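Local coordinates for THB11 (Chlamydomonas reinhardtii, PDB 6TD7), which binds heme, with cyanide in the distal pocket here, as a truncated hemoglobin that probably handles oxygen and has been linked to nitrite reduction, at residues I42-D47 with R88-E93; K100-A105 with E118-M123. One frame throughout, in Å; residues are numbered along the deposited sequence. Where two conformers were deposited one is given.

Interaction 1: residues I42-D47 with R88-E93. With HEM (protoporphyrin IX containing Fe), chain B.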
ATOM      1  N   ILE A  42      -1.557  -4.836  13.956  1.00 20.40           N
ATOM      2  CA  ILE A  42      -0.579  -5.849  14.337  1.00 19.91           C
ATOM      3  C   ILE A  42      -1.228  -7.228  14.400  1.00 20.01           C
ATOM      4  O   ILE A  42      -0.566  -8.245  14.153  1.00 22.23           O
ATOM      5  CB  ILE A  42       0.076  -5.442  15.673  1.00 25.41           C
ATOM      6  CG1 ILE A  42       1.386  -6.204  15.885  1.00 20.68           C
ATOM      7  CG2 ILE A  42      -0.893  -5.653  16.834  1.00 29.28           C
ATOM      8  CD1 ILE A  42       2.448  -5.906  14.840  1.00 24.74           C
ATOM      9  N   LYS A  43      -2.532  -7.287  14.704  1.00 22.06           N
ATOM     10  CA  LYS A  43      -3.264  -8.548  14.655  1.00 21.43           C
ATOM     11  C   LYS A  43      -3.009  -9.304  13.359  1.00 19.63           C
ATOM     12  O   LYS A  43      -3.024 -10.540  13.337  1.00 22.85           O
ATOM     13  CB  LYS A  43      -4.774  -8.306  14.766  1.00 24.55           C
ATOM     14  CG  LYS A  43      -5.217  -7.308  15.817  1.00 39.61           C
ATOM     15  CD  LYS A  43      -6.744  -7.218  15.865  1.00 36.68           C
ATOM     16  CE  LYS A  43      -7.201  -6.043  16.715  1.00 48.42           C
ATOM     17  NZ  LYS A  43      -8.623  -6.165  17.146  1.00 44.15           N
ATOM     18  N   TYR A  44      -2.813  -8.572  12.265  1.00 16.10           N
ATOM     19  CA  TYR A  44      -2.662  -9.153  10.943  1.00 17.27           C
ATOM     20  C   TYR A  44      -1.211  -9.365  10.541  1.00 15.14           C
ATOM     21  O   TYR A  44      -0.958 -10.076   9.562  1.00 13.81           O
ATOM     22  CB  TYR A  44      -3.347  -8.253   9.903  1.00 15.60           C
ATOM     23  CG  TYR A  44      -4.753  -7.839  10.283  1.00 11.80           C
ATOM     24  CD1 TYR A  44      -5.772  -8.777  10.380  1.00 16.16           C
ATOM     25  CD2 TYR A  44      -5.064  -6.512  10.546  1.00  9.76           C
ATOM     26  CE1 TYR A  44      -7.063  -8.406  10.726  1.00 15.85           C
ATOM     27  CE2 TYR A  44      -6.353  -6.130  10.894  1.00 12.60           C
ATOM     28  CZ  TYR A  44      -7.350  -7.083  10.983  1.00 11.08           C
ATOM     29  OH  TYR A  44      -8.635  -6.718  11.328  1.00 14.80           O
ATOM     30  N   LEU A  45      -0.256  -8.785  11.274  1.00 13.33           N
ATOM     31  CA  LEU A  45       1.124  -8.715  10.822  1.00 14.09           C
ATOM     32  C   LEU A  45       2.143  -9.349  11.761  1.00 20.63           C
ATOM     33  O   LEU A  45       3.292  -9.542  11.346  1.00 19.54           O
ATOM     34  CB  LEU A  45       1.529  -7.246  10.604  1.00 18.53           C
ATOM     35  CG  LEU A  45       0.715  -6.427   9.605  1.00 14.76           C
ATOM     36  CD1 LEU A  45       0.976  -4.950   9.820  1.00 13.58           C
ATOM     37  CD2 LEU A  45       1.064  -6.825   8.190  1.00 13.09           C
ATOM     38  N   HIS A  46       1.771  -9.677  13.001  1.00 19.98           N
ATOM     39  CA  HIS A  46       2.773 -10.097  13.976  1.00 26.05           C
ATOM     40  C   HIS A  46       3.492 -11.367  13.536  1.00 19.17           C
ATOM     41  O   HIS A  46       4.640 -11.597  13.933  1.00 22.80           O
ATOM     42  CB  HIS A  46       2.125 -10.302  15.347  1.00 27.35           C
ATOM     43  CG  HIS A  46       1.282 -11.534  15.436  1.00 27.96           C
ATOM     44  ND1 HIS A  46       1.791 -12.756  15.818  1.00 31.90           N
ATOM     45  CD2 HIS A  46      -0.032 -11.734  15.182  1.00 31.66           C
ATOM     46  CE1 HIS A  46       0.825 -13.657  15.799  1.00 25.06           C
ATOM     47  NE2 HIS A  46      -0.290 -13.064  15.415  1.00 33.82           N
ATOM     48  N   ASP A  47       2.843 -12.198  12.720  1.00 18.29           N
ATOM     49  CA  ASP A  47       3.446 -13.420  12.209  1.00 27.36           C
ATOM     50  C   ASP A  47       3.847 -13.292  10.742  1.00 22.73           C
ATOM     51  O   ASP A  47       3.997 -14.307  10.055  1.00 23.94           O
ATOM     52  CB  ASP A  47       2.493 -14.602  12.394  1.00 22.51           C
ATOM     53  CG  ASP A  47       1.225 -14.453  11.581  1.00 32.13           C
ATOM     54  OD1 ASP A  47       0.807 -13.300  11.341  1.00 28.42           O
ATOM     55  OD2 ASP A  47       0.648 -15.483  11.175  1.00 41.05           O
ATOM     56  N   ARG A  88      -9.012 -13.513  10.145  1.00 19.69           N
ATOM     57  CA  ARG A  88      -8.794 -12.512  11.180  1.00 20.77           C
ATOM     58  C   ARG A  88      -9.670 -11.274  11.047  1.00 16.53           C
ATOM     59  O   ARG A  88      -9.545 -10.355  11.867  1.00 17.10           O
ATOM     60  CB  ARG A  88      -7.317 -12.092  11.186  1.00 17.58           C
ATOM     61  CG  ARG A  88      -6.371 -13.265  11.022  1.00 24.55           C
ATOM     62  CD  ARG A  88      -4.965 -12.930  11.453  1.00 30.62           C
ATOM     63  NE  ARG A  88      -4.068 -14.065  11.260  1.00 25.98           N
ATOM     64  CZ  ARG A  88      -2.766 -14.046  11.524  1.00 30.12           C
ATOM     65  NH1 ARG A  88      -2.198 -12.944  11.997  1.00 33.95           N
ATOM     66  NH2 ARG A  88      -2.033 -15.128  11.310  1.00 29.83           N
ATOM     67  N   GLY A  89     -10.547 -11.215  10.050  1.00 18.01           N
ATOM     68  CA  GLY A  89     -11.479 -10.111   9.948  1.00 17.33           C
ATOM     69  C   GLY A  89     -10.918  -8.817   9.408  1.00 20.60           C
ATOM     70  O   GLY A  89     -11.520  -7.762   9.631  1.00 15.85           O
ATOM     71  N   PHE A  90      -9.777  -8.857   8.720  1.00 13.75           N
ATOM     72  CA  PHE A  90      -9.265  -7.695   7.996  1.00 12.37           C
ATOM     73  C   PHE A  90     -10.399  -7.006   7.247  1.00  9.37           C
ATOM     74  O   PHE A  90     -11.102  -7.633   6.450  1.00 14.57           O
ATOM     75  CB  PHE A  90      -8.173  -8.145   7.024  1.00 10.66           C
ATOM     76  CG  PHE A  90      -7.395  -7.020   6.391  1.00 13.70           C
ATOM     77  CD1 PHE A  90      -6.693  -6.116   7.172  1.00  8.40           C
ATOM     78  CD2 PHE A  90      -7.325  -6.901   5.010  1.00 11.92           C
ATOM     79  CE1 PHE A  90      -5.966  -5.100   6.591  1.00 11.94           C
ATOM     80  CE2 PHE A  90      -6.592  -5.887   4.421  1.00 11.65           C
ATOM     81  CZ  PHE A  90      -5.911  -4.987   5.214  1.00  8.68           C
ATOM     82  N   SER A  91     -10.566  -5.715   7.504  1.00 12.57           N
ATOM     83  CA  SER A  91     -11.760  -4.975   7.132  1.00 12.31           C
ATOM     84  C   SER A  91     -11.419  -3.732   6.334  1.00 12.97           C
ATOM     85  O   SER A  91     -10.276  -3.264   6.343  1.00  8.56           O
ATOM     86  CB  SER A  91     -12.544  -4.564   8.391  1.00 15.04           C
ATOM     87  OG  SER A  91     -11.805  -3.618   9.145  1.00 17.46           O
ATOM     88  N   PRO A  92     -12.400  -3.165   5.628  1.00 12.92           N
ATOM     89  CA  PRO A  92     -12.153  -1.891   4.935  1.00 18.61           C
ATOM     90  C   PRO A  92     -11.601  -0.807   5.843  1.00 12.23           C
ATOM     91  O   PRO A  92     -10.795   0.022   5.402  1.00 11.55           O
ATOM     92  CB  PRO A  92     -13.542  -1.523   4.394  1.00 15.10           C
ATOM     93  CG  PRO A  92     -14.234  -2.825   4.232  1.00 17.65           C
ATOM     94  CD  PRO A  92     -13.738  -3.710   5.337  1.00 14.44           C
ATOM     95  N   GLU A  93     -12.016  -0.792   7.110  1.00 11.20           N
ATOM     96  CA  GLU A  93     -11.502   0.206   8.038  1.00 13.88           C
ATOM     97  C   GLU A  93     -10.023  -0.006   8.333  1.00 12.81           C
ATOM     98  O   GLU A  93      -9.297   0.971   8.543  1.00  8.17           O
ATOM     99  CB  GLU A  93     -12.327   0.184   9.322  1.00 15.96           C
ATOM    100  CG  GLU A  93     -13.773   0.601   9.111  1.00 23.42           C
ATOM    101  CD  GLU A  93     -14.721  -0.581   9.024  1.00 30.15           C
ATOM    102  OE1 GLU A  93     -15.806  -0.506   9.637  1.00 46.97           O
ATOM    103  OE2 GLU A  93     -14.381  -1.585   8.360  1.00 19.59           O
TER
HETATM  104  CHA HEM B 201       0.113  -8.466   0.406  1.00 16.99           C
HETATM  105  CHB HEM B 201      -1.565  -7.332   4.845  1.00 14.35           C
HETATM  106  CHC HEM B 201      -2.465  -2.752   3.496  1.00 15.80           C
HETATM  107  CHD HEM B 201      -1.222  -3.991  -1.087  1.00 17.70           C
HETATM  108  C1A HEM B 201      -0.226  -8.568   1.743  1.00 13.79           C
HETATM  109  C2A HEM B 201      -0.031  -9.700   2.637  1.00 14.61           C
HETATM  110  C3A HEM B 201      -0.498  -9.359   3.843  1.00 13.97           C
HETATM  111  C4A HEM B 201      -1.006  -8.010   3.778  1.00 17.98           C
HETATM  112  CMA HEM B 201      -0.499 -10.233   5.113  1.00 19.25           C
HETATM  113  CAA HEM B 201       0.619 -11.066   2.310  1.00 26.87           C
HETATM  114  CBA HEM B 201      -0.055 -11.765   1.142  1.00 35.16           C
HETATM  115  CGA HEM B 201       0.787 -12.947   0.721  1.00 31.71           C
HETATM  116  O1A HEM B 201       0.243 -13.823   0.001  1.00 59.51           O
HETATM  117  O2A HEM B 201       1.988 -13.017   1.095  1.00 22.05           O
HETATM  118  C1B HEM B 201      -1.895  -5.992   4.882  1.00 15.16           C
HETATM  119  C2B HEM B 201      -2.294  -5.251   6.060  1.00 15.96           C
HETATM  120  C3B HEM B 201      -2.555  -3.991   5.701  1.00 10.85           C
HETATM  121  C4B HEM B 201      -2.323  -3.877   4.275  1.00 15.78           C
HETATM  122  CMB HEM B 201      -2.412  -5.830   7.486  1.00 19.83           C
HETATM  123  CAB HEM B 201      -3.009  -2.872   6.665  1.00 15.11           C
HETATM  124  CBB HEM B 201      -3.537  -1.728   6.224  1.00 17.47           C
HETATM  125  C1C HEM B 201      -2.177  -2.717   2.148  1.00 15.70           C
HETATM  126  C2C HEM B 201      -2.249  -1.527   1.346  1.00 17.86           C
HETATM  127  C3C HEM B 201      -1.932  -1.847   0.094  1.00 19.82           C
HETATM  128  C4C HEM B 201      -1.605  -3.264   0.033  1.00 16.69           C
HETATM  129  CMC HEM B 201      -2.667  -0.131   1.858  1.00 22.84           C
HETATM  130  CAC HEM B 201      -1.904  -0.826  -1.057  1.00 25.28           C
HETATM  131  CBC HEM B 201      -2.287  -1.201  -2.277  1.00 35.32           C
HETATM  132  C1D HEM B 201      -0.672  -5.263  -1.058  1.00 20.78           C
HETATM  133  C2D HEM B 201       0.063  -5.902  -2.130  1.00 14.40           C
HETATM  134  C3D HEM B 201       0.419  -7.127  -1.722  1.00 13.65           C
HETATM  135  C4D HEM B 201      -0.053  -7.323  -0.367  1.00 11.66           C
HETATM  136  CMD HEM B 201       0.359  -5.256  -3.500  1.00 12.78           C
HETATM  137  CAD HEM B 201       1.245  -8.160  -2.506  1.00 14.86           C
HETATM  138  CBD HEM B 201       0.425  -9.012  -3.453  1.00 26.31           C
HETATM  139  CGD HEM B 201       1.466  -9.806  -4.195  1.00 19.38           C
HETATM  140  O1D HEM B 201       1.829  -9.407  -5.333  1.00 20.57           O
HETATM  141  O2D HEM B 201       1.956 -10.815  -3.625  1.00 21.54           O
HETATM  142  NA  HEM B 201      -0.826  -7.559   2.482  1.00 12.75           N
HETATM  143  NB  HEM B 201      -1.919  -5.119   3.808  1.00 11.26           N
HETATM  144  NC  HEM B 201      -1.769  -3.763   1.320  1.00 13.78           N
HETATM  145  ND  HEM B 201      -0.719  -6.162  -0.004  1.00 11.13           N
HETATM  146 FE   HEM B 201      -1.276  -5.649   1.860  1.00 21.92          FE
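Tyr44 and Phe90 meet in a T-shaped stack beside the heme: the CD1 edge of Phe90 points onto the face of the Tyr44 ring, with centroids 5.1 Å apart and planes at 76°. Phe90 CB adds a CH-pi contact over the same ring, 4.2 Å from the Tyr44 centroid. Tyr44 has CG beside the backbone N and opposite the carbonyl carbon (chi1 -49°), which lays its ring against the backbone of Arg88, Gly89 and Phe90. The carbonyl O of Arg88 comes in at the ring edge, 3.4 Å from Tyr44 CE1. Both aromatics also touch the porphyrin: Tyr44 CB packs 3.5 Å from the heme methyl CMB, and Phe90 CZ lies 3.5 Å from C3B of the same pyrrole. Leu45 CD2 packs on that methyl too.

Further out, Arg88 runs extended from CG to NE, its CB against the Tyr44 ring, and its guanidinium meets Asp47 end-on. NH2 gives a 2.7 Å bond to Asp47 OD2 and NH1 a longer one to OD1, both arriving from above the carboxylate plane. NH1 also reaches Lys43 O at 2.9 Å, lying in that carbonyl's plane. Three bonds therefore fix the guanidinium's rotation and tie the end of helix 77-88 both to the short helix 42-45, through Lys43 O, and to the turn after it, through Asp47.

Behind these lies the corner between helices 77-88 and 92-108, the FG corner of a globin. Gly89 turns the chain with positive phi, and Ser91 N-caps the helix that follows. Ile84 packs on both Tyr44 and Phe90, and the Phe90 side chain approaches that of His81, the axial ligand of the heme iron. The chemistry is thus split: apolar and aromatic groups border the porphyrin, while farther out, toward solvent, Asp47 probably balances the charge of Arg88.

Interaction 2: residues K100-A105 with E118-M123. With HEM (protoporphyrin IX containing Fe), chain B.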
ATOM      1  N   LYS A 100      -3.939   5.831   5.323  1.00 15.66           N
ATOM      2  CA  LYS A 100      -3.507   6.964   6.135  1.00 11.89           C
ATOM      3  C   LYS A 100      -2.003   6.916   6.374  1.00 14.09           C
ATOM      4  O   LYS A 100      -1.304   7.926   6.231  1.00 10.86           O
ATOM      5  CB  LYS A 100      -4.268   6.968   7.466  1.00 11.78           C
ATOM      6  CG  LYS A 100      -3.901   8.098   8.437  1.00 18.69           C
ATOM      7  CD  LYS A 100      -3.551   7.565   9.833  1.00 36.66           C
ATOM      8  CE  LYS A 100      -4.159   8.414  10.946  1.00 38.14           C
ATOM      9  NZ  LYS A 100      -3.137   8.872  11.926  1.00 49.62           N
ATOM     10  N   TYR A 101      -1.482   5.738   6.726  1.00  9.95           N
ATOM     11  CA  TYR A 101      -0.068   5.617   7.056  1.00  8.38           C
ATOM     12  C   TYR A 101       0.823   5.786   5.829  1.00 12.75           C
ATOM     13  O   TYR A 101       1.931   6.325   5.941  1.00 14.57           O
ATOM     14  CB  TYR A 101       0.195   4.267   7.716  1.00  6.64           C
ATOM     15  CG  TYR A 101      -0.301   4.175   9.136  1.00 11.48           C
ATOM     16  CD1 TYR A 101      -0.176   5.248  10.005  1.00 15.87           C
ATOM     17  CD2 TYR A 101      -0.891   3.013   9.609  1.00  9.10           C
ATOM     18  CE1 TYR A 101      -0.621   5.166  11.303  1.00 16.36           C
ATOM     19  CE2 TYR A 101      -1.340   2.922  10.908  1.00 16.50           C
ATOM     20  CZ  TYR A 101      -1.203   4.002  11.750  1.00 19.97           C
ATOM     21  OH  TYR A 101      -1.648   3.925  13.048  1.00 21.71           O
ATOM     22  N   PHE A 102       0.375   5.328   4.663  1.00  7.27           N
ATOM     23  CA  PHE A 102       1.158   5.554   3.453  1.00  8.52           C
ATOM     24  C   PHE A 102       1.215   7.039   3.132  1.00 13.21           C
ATOM     25  O   PHE A 102       2.269   7.566   2.755  1.00 13.27           O
ATOM     26  CB  PHE A 102       0.563   4.771   2.288  1.00  8.64           C
ATOM     27  CG  PHE A 102       1.495   4.614   1.130  1.00 13.79           C
ATOM     28  CD1 PHE A 102       1.571   5.588   0.151  1.00 16.88           C
ATOM     29  CD2 PHE A 102       2.301   3.491   1.025  1.00 13.72           C
ATOM     30  CE1 PHE A 102       2.431   5.445  -0.911  1.00 10.50           C
ATOM     31  CE2 PHE A 102       3.160   3.341  -0.038  1.00 15.47           C
ATOM     32  CZ  PHE A 102       3.228   4.322  -1.007  1.00 17.64           C
ATOM     33  N   GLU A 103       0.088   7.732   3.301  1.00 11.86           N
ATOM     34  CA  GLU A 103       0.053   9.175   3.097  1.00 13.14           C
ATOM     35  C   GLU A 103       0.920   9.904   4.114  1.00  8.58           C
ATOM     36  O   GLU A 103       1.616  10.869   3.773  1.00 12.50           O
ATOM     37  CB  GLU A 103      -1.395   9.660   3.178  1.00 14.15           C
ATOM     38  CG  GLU A 103      -1.583  11.150   2.983  1.00 19.79           C
ATOM     39  CD  GLU A 103      -2.988  11.599   3.337  1.00 30.16           C
ATOM     40  OE1 GLU A 103      -3.578  12.382   2.566  1.00 30.35           O
ATOM     41  OE2 GLU A 103      -3.508  11.161   4.386  1.00 33.18           O
ATOM     42  N   GLU A 104       0.872   9.477   5.382  1.00  9.49           N
ATOM     43  CA  GLU A 104       1.720  10.085   6.403  1.00 13.44           C
ATOM     44  C   GLU A 104       3.195   9.920   6.063  1.00 12.70           C
ATOM     45  O   GLU A 104       3.994  10.845   6.248  1.00 10.37           O
ATOM     46  CB  GLU A 104       1.433   9.464   7.772  1.00 14.29           C
ATOM     47  CG  GLU A 104       0.105   9.859   8.384  1.00 17.73           C
ATOM     48  CD  GLU A 104      -0.093   9.303   9.785  1.00 24.88           C
ATOM     49  OE1 GLU A 104      -1.130   9.629  10.397  1.00 29.16           O
ATOM     50  OE2 GLU A 104       0.776   8.548  10.277  1.00 18.30           O
ATOM     51  N   ALA A 105       3.577   8.729   5.591  1.00 12.10           N
ATOM     52  CA  ALA A 105       4.963   8.487   5.210  1.00 13.15           C
ATOM     53  C   ALA A 105       5.411   9.442   4.110  1.00  9.74           C
ATOM     54  O   ALA A 105       6.515   9.992   4.171  1.00  9.32           O
ATOM     55  CB  ALA A 105       5.136   7.035   4.762  1.00  8.45           C
ATOM     56  N   GLU A 118      -2.242  12.530  -6.000  1.00 11.33           N
ATOM     57  CA  GLU A 118      -2.098  11.745  -7.220  1.00  8.62           C
ATOM     58  C   GLU A 118      -1.813  10.282  -6.907  1.00  9.40           C
ATOM     59  O   GLU A 118      -2.452   9.379  -7.462  1.00 10.08           O
ATOM     60  CB  GLU A 118      -0.978  12.346  -8.070  1.00 13.99           C
ATOM     61  CG  GLU A 118      -0.675  11.621  -9.367  1.00 21.51           C
ATOM     62  CD  GLU A 118       0.508  12.241 -10.084  1.00 35.40           C
ATOM     63  OE1 GLU A 118       0.879  13.379  -9.727  1.00 24.69           O
ATOM     64  OE2 GLU A 118       1.074  11.596 -10.990  1.00 29.14           O
ATOM     65  N   VAL A 119      -0.854  10.026  -6.012  1.00 10.02           N
ATOM     66  CA  VAL A 119      -0.517   8.659  -5.621  1.00 10.42           C
ATOM     67  C   VAL A 119      -1.701   7.989  -4.929  1.00  8.72           C
ATOM     68  O   VAL A 119      -2.044   6.839  -5.229  1.00  9.76           O
ATOM     69  CB  VAL A 119       0.731   8.657  -4.718  1.00 10.85           C
ATOM     70  CG1 VAL A 119       0.995   7.274  -4.130  1.00 10.33           C
ATOM     71  CG2 VAL A 119       1.932   9.142  -5.498  1.00  8.93           C
ATOM     72  N   MET A 120      -2.332   8.683  -3.981  1.00  8.90           N
ATOM     73  CA  MET A 120      -3.434   8.049  -3.258  1.00  7.82           C
ATOM     74  C   MET A 120      -4.627   7.778  -4.173  1.00  7.42           C
ATOM     75  O   MET A 120      -5.358   6.806  -3.951  1.00  9.07           O
ATOM     76  CB  MET A 120      -3.862   8.902  -2.063  1.00 10.19           C
ATOM     77  CG  MET A 120      -2.777   9.106  -1.011  1.00 15.12           C
ATOM     78  SD  MET A 120      -1.826   7.623  -0.619  1.00 20.67           S
ATOM     79  CE  MET A 120      -3.114   6.591   0.081  1.00 23.82           C
ATOM     80  N   ARG A 121      -4.848   8.603  -5.202  1.00 10.75           N
ATOM     81  CA  ARG A 121      -5.937   8.321  -6.132  1.00 11.14           C
ATOM     82  C   ARG A 121      -5.668   7.054  -6.936  1.00 10.34           C
ATOM     83  O   ARG A 121      -6.605   6.326  -7.278  1.00  9.34           O
ATOM     84  CB  ARG A 121      -6.169   9.506  -7.071  1.00 13.08           C
ATOM     85  CG  ARG A 121      -7.087  10.572  -6.484  1.00 15.39           C
ATOM     86  CD  ARG A 121      -7.474  11.649  -7.507  1.00 16.31           C
ATOM     87  NE  ARG A 121      -6.298  12.335  -8.029  1.00 17.27           N
ATOM     88  CZ  ARG A 121      -5.726  13.393  -7.463  1.00 21.24           C
ATOM     89  NH1 ARG A 121      -6.214  13.914  -6.343  1.00 17.22           N
ATOM     90  NH2 ARG A 121      -4.650  13.926  -8.021  1.00 19.97           N
ATOM     91  N   ARG A 122      -4.400   6.771  -7.240  1.00  8.37           N
ATOM     92  CA  ARG A 122      -4.066   5.537  -7.936  1.00 12.60           C
ATOM     93  C   ARG A 122      -4.280   4.317  -7.050  1.00 10.15           C
ATOM     94  O   ARG A 122      -4.599   3.232  -7.550  1.00 12.97           O
ATOM     95  CB  ARG A 122      -2.613   5.577  -8.395  1.00 18.53           C
ATOM     96  CG  ARG A 122      -2.424   5.931  -9.841  1.00 32.53           C
ATOM     97  CD  ARG A 122      -1.013   5.594 -10.282  1.00 22.43           C
ATOM     98  NE  ARG A 122      -1.022   4.853 -11.536  1.00 23.34           N
ATOM     99  CZ  ARG A 122       0.058   4.602 -12.263  1.00 21.80           C
ATOM    100  NH1 ARG A 122       1.249   5.036 -11.862  1.00 21.33           N
ATOM    101  NH2 ARG A 122      -0.062   3.921 -13.395  1.00 18.69           N
ATOM    102  N   MET A 123      -4.111   4.488  -5.742  0.63 11.86           N
ATOM    103  CA  MET A 123      -4.220   3.383  -4.801  0.63 11.71           C
ATOM    104  C   MET A 123      -5.661   3.124  -4.388  0.63 14.08           C
ATOM    105  O   MET A 123      -6.000   1.995  -4.019  0.63 12.02           O
ATOM    106  CB  MET A 123      -3.381   3.687  -3.562  0.63 15.78           C
ATOM    107  CG  MET A 123      -3.264   2.532  -2.599  0.63 13.96           C
ATOM    108  SD  MET A 123      -2.388   2.998  -1.098  0.63 16.42           S
ATOM    109  CE  MET A 123      -0.810   3.523  -1.760  0.63 18.75           C
TER
HETATM  110  CHA HEM B 201       0.113  -8.466   0.406  1.00 16.99           C
HETATM  111  CHB HEM B 201      -1.565  -7.332   4.845  1.00 14.35           C
HETATM  112  CHC HEM B 201      -2.465  -2.752   3.496  1.00 15.80           C
HETATM  113  CHD HEM B 201      -1.222  -3.991  -1.087  1.00 17.70           C
HETATM  114  C1A HEM B 201      -0.226  -8.568   1.743  1.00 13.79           C
HETATM  115  C2A HEM B 201      -0.031  -9.700   2.637  1.00 14.61           C
HETATM  116  C3A HEM B 201      -0.498  -9.359   3.843  1.00 13.97           C
HETATM  117  C4A HEM B 201      -1.006  -8.010   3.778  1.00 17.98           C
HETATM  118  CMA HEM B 201      -0.499 -10.233   5.113  1.00 19.25           C
HETATM  119  CAA HEM B 201       0.619 -11.066   2.310  1.00 26.87           C
HETATM  120  CBA HEM B 201      -0.055 -11.765   1.142  1.00 35.16           C
HETATM  121  CGA HEM B 201       0.787 -12.947   0.721  1.00 31.71           C
HETATM  122  O1A HEM B 201       0.243 -13.823   0.001  1.00 59.51           O
HETATM  123  O2A HEM B 201       1.988 -13.017   1.095  1.00 22.05           O
HETATM  124  C1B HEM B 201      -1.895  -5.992   4.882  1.00 15.16           C
HETATM  125  C2B HEM B 201      -2.294  -5.251   6.060  1.00 15.96           C
HETATM  126  C3B HEM B 201      -2.555  -3.991   5.701  1.00 10.85           C
HETATM  127  C4B HEM B 201      -2.323  -3.877   4.275  1.00 15.78           C
HETATM  128  CMB HEM B 201      -2.412  -5.830   7.486  1.00 19.83           C
HETATM  129  CAB HEM B 201      -3.009  -2.872   6.665  1.00 15.11           C
HETATM  130  CBB HEM B 201      -3.537  -1.728   6.224  1.00 17.47           C
HETATM  131  C1C HEM B 201      -2.177  -2.717   2.148  1.00 15.70           C
HETATM  132  C2C HEM B 201      -2.249  -1.527   1.346  1.00 17.86           C
HETATM  133  C3C HEM B 201      -1.932  -1.847   0.094  1.00 19.82           C
HETATM  134  C4C HEM B 201      -1.605  -3.264   0.033  1.00 16.69           C
HETATM  135  CMC HEM B 201      -2.667  -0.131   1.858  1.00 22.84           C
HETATM  136  CAC HEM B 201      -1.904  -0.826  -1.057  1.00 25.28           C
HETATM  137  CBC HEM B 201      -2.287  -1.201  -2.277  1.00 35.32           C
HETATM  138  C1D HEM B 201      -0.672  -5.263  -1.058  1.00 20.78           C
HETATM  139  C2D HEM B 201       0.063  -5.902  -2.130  1.00 14.40           C
HETATM  140  C3D HEM B 201       0.419  -7.127  -1.722  1.00 13.65           C
HETATM  141  C4D HEM B 201      -0.053  -7.323  -0.367  1.00 11.66           C
HETATM  142  CMD HEM B 201       0.359  -5.256  -3.500  1.00 12.78           C
HETATM  143  CAD HEM B 201       1.245  -8.160  -2.506  1.00 14.86           C
HETATM  144  CBD HEM B 201       0.425  -9.012  -3.453  1.00 26.31           C
HETATM  145  CGD HEM B 201       1.466  -9.806  -4.195  1.00 19.38           C
HETATM  146  O1D HEM B 201       1.829  -9.407  -5.333  1.00 20.57           O
HETATM  147  O2D HEM B 201       1.956 -10.815  -3.625  1.00 21.54           O
HETATM  148  NA  HEM B 201      -0.826  -7.559   2.482  1.00 12.75           N
HETATM  149  NB  HEM B 201      -1.919  -5.119   3.808  1.00 11.26           N
HETATM  150  NC  HEM B 201      -1.769  -3.763   1.320  1.00 13.78           N
HETATM  151  ND  HEM B 201      -0.719  -6.162  -0.004  1.00 11.13           N
HETATM  152 FE   HEM B 201      -1.276  -5.649   1.860  1.00 21.92          FE
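Phe102 leaves helix 100-105 toward helix 118-123, and its ring is met there by three side chains. From CB, with CG opposite the backbone N (chi1 -163°), the ring reaches in between the two helices. CD1 meets Met120 SD at 4.0 Å, an oblique Met-aromatic contact made possible by the bends at chi2 and chi3 of that methionine; the same sulfur lies alongside Glu103 CB. One atom further, CE1 packs 4.0 Å from Val119 CG1. The helices run nearly antiparallel, at 157°, the axes of the two segments coming within 10.8 Å of each other, and form the G/H pair of the truncated, two-over-two globin fold. Over one face of the ring, in one of the two conformers modelled for Met123, CE sits 3.8 Å from the centroid as a CH-pi contact. In that conformer Met123 SD lies higher above the same face and 3.9 Å from the heme vinyl atom CAC. With Phe102 replaced by an alanine, a gap is likely to open between the helices, and the tips of Met120 and Met123 would probably lose their aromatic partner. Phe31 of helix 21-36 meets Phe102 edge-to-face, and Leu64 of helix 50-64 touches it as well.

In the fold
Along the chain interaction 1 closes before interaction 2 opens, and helix 92-108 joins them: its first two residues close the segment 88-93, and its middle holds 100-105. Their centres lie 19 Å apart and their nearest atoms about 8 Å, so they do not touch directly. Both reach the heme, however, interaction 1 with Tyr44, Leu45 and Phe90 and interaction 2 with Met123. Interaction 1 sits toward the periphery, joining the short helix 42-45 to the FG corner, whereas interaction 2 is buried between helices 92-108 and 113-123. Together they hold helix 92-108 at two points, at its start next to the heme-lining Phe90 and at its middle against helix 113-123, in this globin domain, part of a longer protein.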